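Local structure of dipeptide Epimerase (Enterococcus faecalis V583, 3JVA) at residues 9-15 / 27-33; 57-62 / 94-98. The protein belongs to the enolase superfamily, in its mandelate racemase/muconate lactonizing branch, and carries a magnesium ion in its barrel domain. One frame throughout, in Å; residues are numbered along the deposited sequence.

Contact 1: 9-15 / 27-33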
ATOM      1  N   ARG B   9     -32.625  28.398  28.401  1.00 23.88           N
ATOM      2  CA  ARG B   9     -34.051  28.131  28.475  1.00 23.39           C
ATOM      3  C   ARG B   9     -34.419  27.093  27.425  1.00 23.37           C
ATOM      4  O   ARG B   9     -33.662  26.841  26.492  1.00 22.40           O
ATOM      5  CB  ARG B   9     -34.854  29.416  28.223  1.00 24.89           C
ATOM      6  CG  ARG B   9     -34.877  29.915  26.766  1.00 26.24           C
ATOM      7  CD  ARG B   9     -35.749  31.168  26.657  1.00 27.99           C
ATOM      8  NE  ARG B   9     -35.938  31.710  25.307  1.00 28.62           N
ATOM      9  CZ  ARG B   9     -36.821  31.253  24.419  1.00 29.72           C
ATOM     10  NH1 ARG B   9     -37.604  30.224  24.714  1.00 29.91           N
ATOM     11  NH2 ARG B   9     -36.966  31.869  23.249  1.00 30.63           N
ATOM     12  N   ALA B  10     -35.573  26.467  27.602  1.00 24.60           N
ATOM     13  CA  ALA B  10     -36.037  25.501  26.629  1.00 23.94           C
ATOM     14  C   ALA B  10     -36.850  26.344  25.660  1.00 24.25           C
ATOM     15  O   ALA B  10     -37.339  27.416  26.026  1.00 24.95           O
ATOM     16  CB  ALA B  10     -36.918  24.446  27.295  1.00 25.31           C
ATOM     17  N   SER B  11     -36.968  25.881  24.422  1.00 20.52           N
ATOM     18  CA  SER B  11     -37.737  26.597  23.415  1.00 22.72           C
ATOM     19  C   SER B  11     -38.549  25.539  22.704  1.00 22.70           C
ATOM     20  O   SER B  11     -38.004  24.517  22.302  1.00 21.31           O
ATOM     21  CB  SER B  11     -36.807  27.292  22.415  1.00 20.75           C
ATOM     22  OG  SER B  11     -37.528  27.916  21.358  1.00 23.61           O
ATOM     23  N   LYS B  12     -39.852  25.778  22.570  1.00 21.95           N
ATOM     24  CA  LYS B  12     -40.727  24.831  21.895  1.00 23.07           C
ATOM     25  C   LYS B  12     -41.563  25.595  20.875  1.00 23.31           C
ATOM     26  O   LYS B  12     -42.373  26.448  21.234  1.00 23.58           O
ATOM     27  CB  LYS B  12     -41.637  24.133  22.905  1.00 25.33           C
ATOM     28  CG  LYS B  12     -40.881  23.399  24.007  1.00 29.53           C
ATOM     29  CD  LYS B  12     -41.837  22.640  24.916  1.00 32.03           C
ATOM     30  CE  LYS B  12     -41.086  21.909  26.014  1.00 34.55           C
ATOM     31  NZ  LYS B  12     -42.015  21.188  26.926  1.00 36.75           N
ATOM     32  N   ILE B  13     -41.354  25.285  19.602  1.00 22.63           N
ATOM     33  CA  ILE B  13     -42.059  25.960  18.525  1.00 23.17           C
ATOM     34  C   ILE B  13     -42.765  24.926  17.664  1.00 24.21           C
ATOM     35  O   ILE B  13     -42.133  24.016  17.132  1.00 24.62           O
ATOM     36  CB  ILE B  13     -41.064  26.768  17.648  1.00 23.22           C
ATOM     37  CG1 ILE B  13     -40.354  27.839  18.490  1.00 20.93           C
ATOM     38  CG2 ILE B  13     -41.800  27.422  16.493  1.00 21.88           C
ATOM     39  CD1 ILE B  13     -41.246  29.013  18.893  1.00 21.84           C
ATOM     40  N   LYS B  14     -44.078  25.066  17.528  1.00 23.26           N
ATOM     41  CA  LYS B  14     -44.848  24.125  16.726  1.00 24.54           C
ATOM     42  C   LYS B  14     -44.410  24.174  15.266  1.00 23.42           C
ATOM     43  O   LYS B  14     -44.082  25.244  14.740  1.00 22.59           O
ATOM     44  CB  LYS B  14     -46.342  24.446  16.829  1.00 25.90           C
ATOM     45  CG  LYS B  14     -47.232  23.376  16.229  1.00 31.11           C
ATOM     46  CD  LYS B  14     -48.703  23.689  16.435  1.00 35.58           C
ATOM     47  CE  LYS B  14     -49.562  22.507  16.023  1.00 37.46           C
ATOM     48  NZ  LYS B  14     -49.176  21.296  16.795  1.00 42.31           N
ATOM     49  N   LEU B  15     -44.398  23.010  14.619  1.00 22.85           N
ATOM     50  CA  LEU B  15     -44.014  22.904  13.216  1.00 24.26           C
ATOM     51  C   LEU B  15     -45.260  22.958  12.332  1.00 24.81           C
ATOM     52  O   LEU B  15     -46.304  22.417  12.697  1.00 24.95           O
ATOM     53  CB  LEU B  15     -43.291  21.578  12.956  1.00 24.11           C
ATOM     54  CG  LEU B  15     -41.971  21.281  13.676  1.00 23.66           C
ATOM     55  CD1 LEU B  15     -41.549  19.841  13.372  1.00 24.74           C
ATOM     56  CD2 LEU B  15     -40.894  22.260  13.229  1.00 24.43           C
ATOM     57  N   GLU B  27     -43.573  16.954  15.914  1.00 37.01           N
ATOM     58  CA  GLU B  27     -44.499  18.021  15.551  1.00 35.92           C
ATOM     59  C   GLU B  27     -44.121  19.370  16.141  1.00 32.49           C
ATOM     60  O   GLU B  27     -44.806  20.366  15.918  1.00 29.13           O
ATOM     61  CB  GLU B  27     -45.929  17.651  15.956  1.00 39.70           C
ATOM     62  CG  GLU B  27     -46.075  17.078  17.349  1.00 45.42           C
ATOM     63  CD  GLU B  27     -47.499  16.624  17.638  1.00 48.82           C
ATOM     64  OE1 GLU B  27     -47.738  16.053  18.724  1.00 51.32           O
ATOM     65  OE2 GLU B  27     -48.379  16.838  16.777  1.00 50.34           O
ATOM     66  N   SER B  28     -43.017  19.400  16.878  1.00 30.80           N
ATOM     67  CA  SER B  28     -42.551  20.633  17.495  1.00 28.95           C
ATOM     68  C   SER B  28     -41.027  20.661  17.497  1.00 27.87           C
ATOM     69  O   SER B  28     -40.384  19.620  17.625  1.00 27.90           O
ATOM     70  CB  SER B  28     -43.072  20.726  18.934  1.00 31.05           C
ATOM     71  OG  SER B  28     -42.684  21.941  19.554  1.00 32.46           O
ATOM     72  N   ALA B  29     -40.456  21.849  17.327  1.00 25.49           N
ATOM     73  CA  ALA B  29     -39.009  22.007  17.348  1.00 25.28           C
ATOM     74  C   ALA B  29     -38.666  22.427  18.768  1.00 24.68           C
ATOM     75  O   ALA B  29     -38.864  23.581  19.146  1.00 25.03           O
ATOM     76  CB  ALA B  29     -38.580  23.076  16.366  1.00 24.28           C
ATOM     77  N   ASP B  30     -38.173  21.481  19.558  1.00 23.86           N
ATOM     78  CA  ASP B  30     -37.831  21.764  20.943  1.00 24.69           C
ATOM     79  C   ASP B  30     -36.318  21.825  21.105  1.00 24.19           C
ATOM     80  O   ASP B  30     -35.628  20.809  20.999  1.00 25.22           O
ATOM     81  CB  ASP B  30     -38.445  20.694  21.852  1.00 25.98           C
ATOM     82  CG  ASP B  30     -39.958  20.579  21.676  1.00 29.14           C
ATOM     83  OD1 ASP B  30     -40.573  21.543  21.169  1.00 29.49           O
ATOM     84  OD2 ASP B  30     -40.536  19.536  22.045  1.00 28.94           O
ATOM     85  N   SER B  31     -35.806  23.026  21.361  1.00 21.33           N
ATOM     86  CA  SER B  31     -34.371  23.227  21.501  1.00 20.79           C
ATOM     87  C   SER B  31     -33.988  24.021  22.739  1.00 21.12           C
ATOM     88  O   SER B  31     -34.842  24.485  23.498  1.00 21.33           O
ATOM     89  CB  SER B  31     -33.835  23.963  20.275  1.00 19.38           C
ATOM     90  OG  SER B  31     -34.498  25.211  20.122  1.00 20.24           O
ATOM     91  N   ALA B  32     -32.685  24.178  22.923  1.00 19.96           N
ATOM     92  CA  ALA B  32     -32.160  24.935  24.043  1.00 18.38           C
ATOM     93  C   ALA B  32     -31.684  26.269  23.491  1.00 18.35           C
ATOM     94  O   ALA B  32     -31.018  26.310  22.458  1.00 18.33           O
ATOM     95  CB  ALA B  32     -30.994  24.177  24.683  1.00 18.68           C
ATOM     96  N   ILE B  33     -32.060  27.360  24.150  1.00 18.17           N
ATOM     97  CA  ILE B  33     -31.617  28.678  23.723  1.00 18.30           C
ATOM     98  C   ILE B  33     -30.804  29.277  24.858  1.00 20.19           C
ATOM     99  O   ILE B  33     -31.248  29.304  26.006  1.00 19.31           O
ATOM    100  CB  ILE B  33     -32.807  29.610  23.365  1.00 19.71           C
ATOM    101  CG1 ILE B  33     -33.452  29.130  22.061  1.00 20.66           C
ATOM    102  CG2 ILE B  33     -32.319  31.047  23.210  1.00 21.15           C
ATOM    103  CD1 ILE B  33     -34.601  29.994  21.563  1.00 21.90           C
TER
HETATM  104  O   HOH W   1     -37.176  25.836  19.542  1.00 21.33           O
HETATM  105  O   HOH W   2     -46.942  19.988  14.262  1.00 36.96           O

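Contact 2: 57-62 / 94-98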
ATOM      1  N   GLU B  57     -28.168  13.444  20.602  1.00 21.66           N
ATOM      2  CA  GLU B  57     -28.374  14.589  21.491  1.00 22.49           C
ATOM      3  C   GLU B  57     -29.850  14.769  21.859  1.00 22.06           C
ATOM      4  O   GLU B  57     -30.721  14.773  20.991  1.00 22.22           O
ATOM      5  CB  GLU B  57     -27.860  15.873  20.825  1.00 22.38           C
ATOM      6  CG  GLU B  57     -26.361  15.875  20.528  1.00 23.85           C
ATOM      7  CD  GLU B  57     -25.517  16.103  21.768  1.00 25.42           C
ATOM      8  OE1 GLU B  57     -25.017  17.235  21.946  1.00 23.95           O
ATOM      9  OE2 GLU B  57     -25.359  15.157  22.571  1.00 25.39           O
ATOM     10  N   THR B  58     -30.116  14.918  23.151  1.00 22.37           N
ATOM     11  CA  THR B  58     -31.478  15.117  23.641  1.00 24.81           C
ATOM     12  C   THR B  58     -31.597  16.514  24.246  1.00 23.68           C
ATOM     13  O   THR B  58     -30.592  17.142  24.579  1.00 23.39           O
ATOM     14  CB  THR B  58     -31.835  14.095  24.729  1.00 24.55           C
ATOM     15  OG1 THR B  58     -30.976  14.288  25.862  1.00 25.62           O
ATOM     16  CG2 THR B  58     -31.655  12.673  24.207  1.00 28.67           C
ATOM     17  N   LEU B  59     -32.821  17.010  24.382  1.00 22.90           N
ATOM     18  CA  LEU B  59     -33.001  18.331  24.971  1.00 22.45           C
ATOM     19  C   LEU B  59     -32.574  18.321  26.440  1.00 21.67           C
ATOM     20  O   LEU B  59     -31.876  19.224  26.888  1.00 21.72           O
ATOM     21  CB  LEU B  59     -34.457  18.786  24.854  1.00 24.38           C
ATOM     22  CG  LEU B  59     -34.778  20.163  25.445  1.00 24.92           C
ATOM     23  CD1 LEU B  59     -33.968  21.242  24.731  1.00 26.14           C
ATOM     24  CD2 LEU B  59     -36.270  20.439  25.299  1.00 27.08           C
ATOM     25  N   ALA B  60     -32.979  17.296  27.186  1.00 21.18           N
ATOM     26  CA  ALA B  60     -32.621  17.213  28.605  1.00 21.92           C
ATOM     27  C   ALA B  60     -31.108  17.155  28.815  1.00 20.81           C
ATOM     28  O   ALA B  60     -30.566  17.836  29.696  1.00 20.09           O
ATOM     29  CB  ALA B  60     -33.288  15.996  29.247  1.00 21.81           C
ATOM     30  N   GLY B  61     -30.428  16.339  28.014  1.00 20.85           N
ATOM     31  CA  GLY B  61     -28.984  16.230  28.144  1.00 22.16           C
ATOM     32  C   GLY B  61     -28.294  17.510  27.706  1.00 21.91           C
ATOM     33  O   GLY B  61     -27.298  17.937  28.295  1.00 22.32           O
ATOM     34  N   THR B  62     -28.825  18.133  26.663  1.00 20.57           N
ATOM     35  CA  THR B  62     -28.240  19.371  26.155  1.00 19.46           C
ATOM     36  C   THR B  62     -28.384  20.496  27.176  1.00 20.09           C
ATOM     37  O   THR B  62     -27.452  21.272  27.391  1.00 20.60           O
ATOM     38  CB  THR B  62     -28.900  19.772  24.828  1.00 18.73           C
ATOM     39  OG1 THR B  62     -28.639  18.749  23.859  1.00 19.29           O
ATOM     40  CG2 THR B  62     -28.329  21.097  24.315  1.00 18.26           C
ATOM     41  N   PHE B  94     -18.327  14.481  24.307  1.00 19.39           N
ATOM     42  CA  PHE B  94     -19.222  14.579  23.157  1.00 19.18           C
ATOM     43  C   PHE B  94     -20.554  15.248  23.486  1.00 19.33           C
ATOM     44  O   PHE B  94     -21.355  14.706  24.247  1.00 18.75           O
ATOM     45  CB  PHE B  94     -19.502  13.187  22.590  1.00 20.31           C
ATOM     46  CG  PHE B  94     -20.365  13.199  21.355  1.00 20.35           C
ATOM     47  CD1 PHE B  94     -19.870  13.695  20.154  1.00 21.49           C
ATOM     48  CD2 PHE B  94     -21.672  12.725  21.399  1.00 21.62           C
ATOM     49  CE1 PHE B  94     -20.668  13.722  19.004  1.00 22.98           C
ATOM     50  CE2 PHE B  94     -22.481  12.744  20.258  1.00 21.69           C
ATOM     51  CZ  PHE B  94     -21.977  13.244  19.058  1.00 23.43           C
ATOM     52  N   ALA B  95     -20.789  16.420  22.898  1.00 17.57           N
ATOM     53  CA  ALA B  95     -22.025  17.165  23.110  1.00 17.78           C
ATOM     54  C   ALA B  95     -22.101  18.299  22.093  1.00 19.88           C
ATOM     55  O   ALA B  95     -22.117  19.473  22.456  1.00 19.45           O
ATOM     56  CB  ALA B  95     -22.067  17.730  24.527  1.00 19.49           C
ATOM     57  N   PRO B  96     -22.164  17.957  20.796  1.00 19.89           N
ATOM     58  CA  PRO B  96     -22.234  18.972  19.740  1.00 19.90           C
ATOM     59  C   PRO B  96     -23.356  20.000  19.872  1.00 19.09           C
ATOM     60  O   PRO B  96     -23.164  21.171  19.548  1.00 19.56           O
ATOM     61  CB  PRO B  96     -22.333  18.137  18.456  1.00 19.84           C
ATOM     62  CG  PRO B  96     -22.943  16.830  18.927  1.00 20.08           C
ATOM     63  CD  PRO B  96     -22.225  16.597  20.231  1.00 21.36           C
ATOM     64  N   ALA B  97     -24.529  19.577  20.338  1.00 19.09           N
ATOM     65  CA  ALA B  97     -25.636  20.517  20.489  1.00 18.88           C
ATOM     66  C   ALA B  97     -25.303  21.556  21.561  1.00 18.02           C
ATOM     67  O   ALA B  97     -25.445  22.755  21.328  1.00 17.83           O
ATOM     68  CB  ALA B  97     -26.918  19.777  20.859  1.00 20.09           C
ATOM     69  N   ALA B  98     -24.849  21.092  22.725  1.00 18.05           N
ATOM     70  CA  ALA B  98     -24.508  21.995  23.829  1.00 18.75           C
ATOM     71  C   ALA B  98     -23.321  22.894  23.486  1.00 18.59           C
ATOM     72  O   ALA B  98     -23.333  24.085  23.780  1.00 18.54           O
ATOM     73  CB  ALA B  98     -24.213  21.193  25.102  1.00 20.15           C
TER
HETATM   74  O   HOH W   3     -25.797  18.216  24.279  1.00 24.60           O
HETATM   75  O   HOH W   4     -24.040  14.344  24.852  1.00 26.45           O

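Contact 1: 9-15 / 27-33
Ser11 and Ser31 face each other as a hydrogen-bonded pair of antiparallel strands. Ser11 N donates to Ser31 O at 2.7 Å, and Ser31 N donates back to Ser11 O. Arg9 with Ile33 and Ile13 with Ala29 make the same two-bond rings, and Leu15 N adds a last bond to Glu27 O. The chain turns a corner at Ser28.

On the face of Arg9, Ser11 and Ile13, Ile33 CD1 lies over one face of the Arg9 guanidinium, 3.5 Å from Arg9 NH2. Ile33 CD1 also touches Ser11 CB at 3.6 Å. A water bridges the two strands on this face: it donates to Ala29 O and Ser31 OG and is also bonded to Ser11 OG. Ser31 OG has a further hydrogen bond with Glu47. Leu15 CD2 packs on Ala29 CB at 4.0 Å.

On the other face, Asp30 OD1 rests 3.3 Å from Lys12 CB. Ser28 OG donates to the syn side of Asp30 OD1 at 2.7 Å. Ser28 OG reaches it by standing anti to the backbone N (chi1 -178°).

The pair joins strands 3-21 and 29-38 of the N-terminal domain's antiparallel sheet. Ala32 bonds through its backbone to Gly48, at the end of strand 43-48. Its side chain packs against helix 59-73, while Pro329 covers Ser11 and Ile13.

Contact 2: 57-62 / 94-98
Glu57 OE1 is gripped from two directions. Ala97 N donates to Glu57 OE1 at 2.9 Å (N-H...O 150°), meeting the anti lone pair of the oxygen. A water donates to Glu57 OE1 at 2.6 Å. The same water donates to Thr62 OG1 and accepts a weak bond from Ala98 N, so it links both helix starts.

The chain of Glu57 bends at chi2 (-76°), which brings the carboxylate over the first turn of helix 96-114. The Pro96 ring crosses the Glu57 side chain at a slant, Pro96 CD 3.3 Å from Glu57 OE1. Pro96 N has no hydrogen to give, so Ala97 supplies the direct backbone bond. Pro96 CD also sits over the centre of the Phe94 ring, 3.4 Å above its plane. Ala97 CB fills the angle between Glu57 and Thr62, 3.6 Å from Thr62 OG1. Thr62 CG2 leans on Ala98, 3.8 Å from Ala98 N.

Thr58 is the N-cap of helix 59-73: its OG1 accepts from Gly61 N. Thr58 O takes both Thr62 N and, at 2.6 Å, Thr62 OG1, from opposite faces of its plane. This fixes the hydroxyl that holds the water.

A second subunit borders the contact: Glu64 of that subunit accepts from Ala60 N, and its Phe94 ring meets Phe94 nearly at right angles. A carboxylate at the N-terminal end of helix 96-114, bound to a backbone N-H of its first turn, would probably be stabilised in its charged form by the helix dipole.

How the contacts relate
From the N terminus, strand 3-21 runs out and the chain returns in strand 29-38. Contact 1 closes this short loop, which includes most of strand 24-27. The chain then passes strand 43-48 and enters helix 59-73. Contact 2 closes a second loop, mostly helical, by bringing the start of helix 96-114 to the start of helix 59-73. The two loops follow in series and neither nest nor cross. Their centres are about 14 Å apart, yet they touch: Leu59 CD1 lies 3.4 Å from Ser31 C, and Thr62 CG2 meets Ala32 CB. Helix 59-73 thus joins the sheet to the helices within the N-terminal domain.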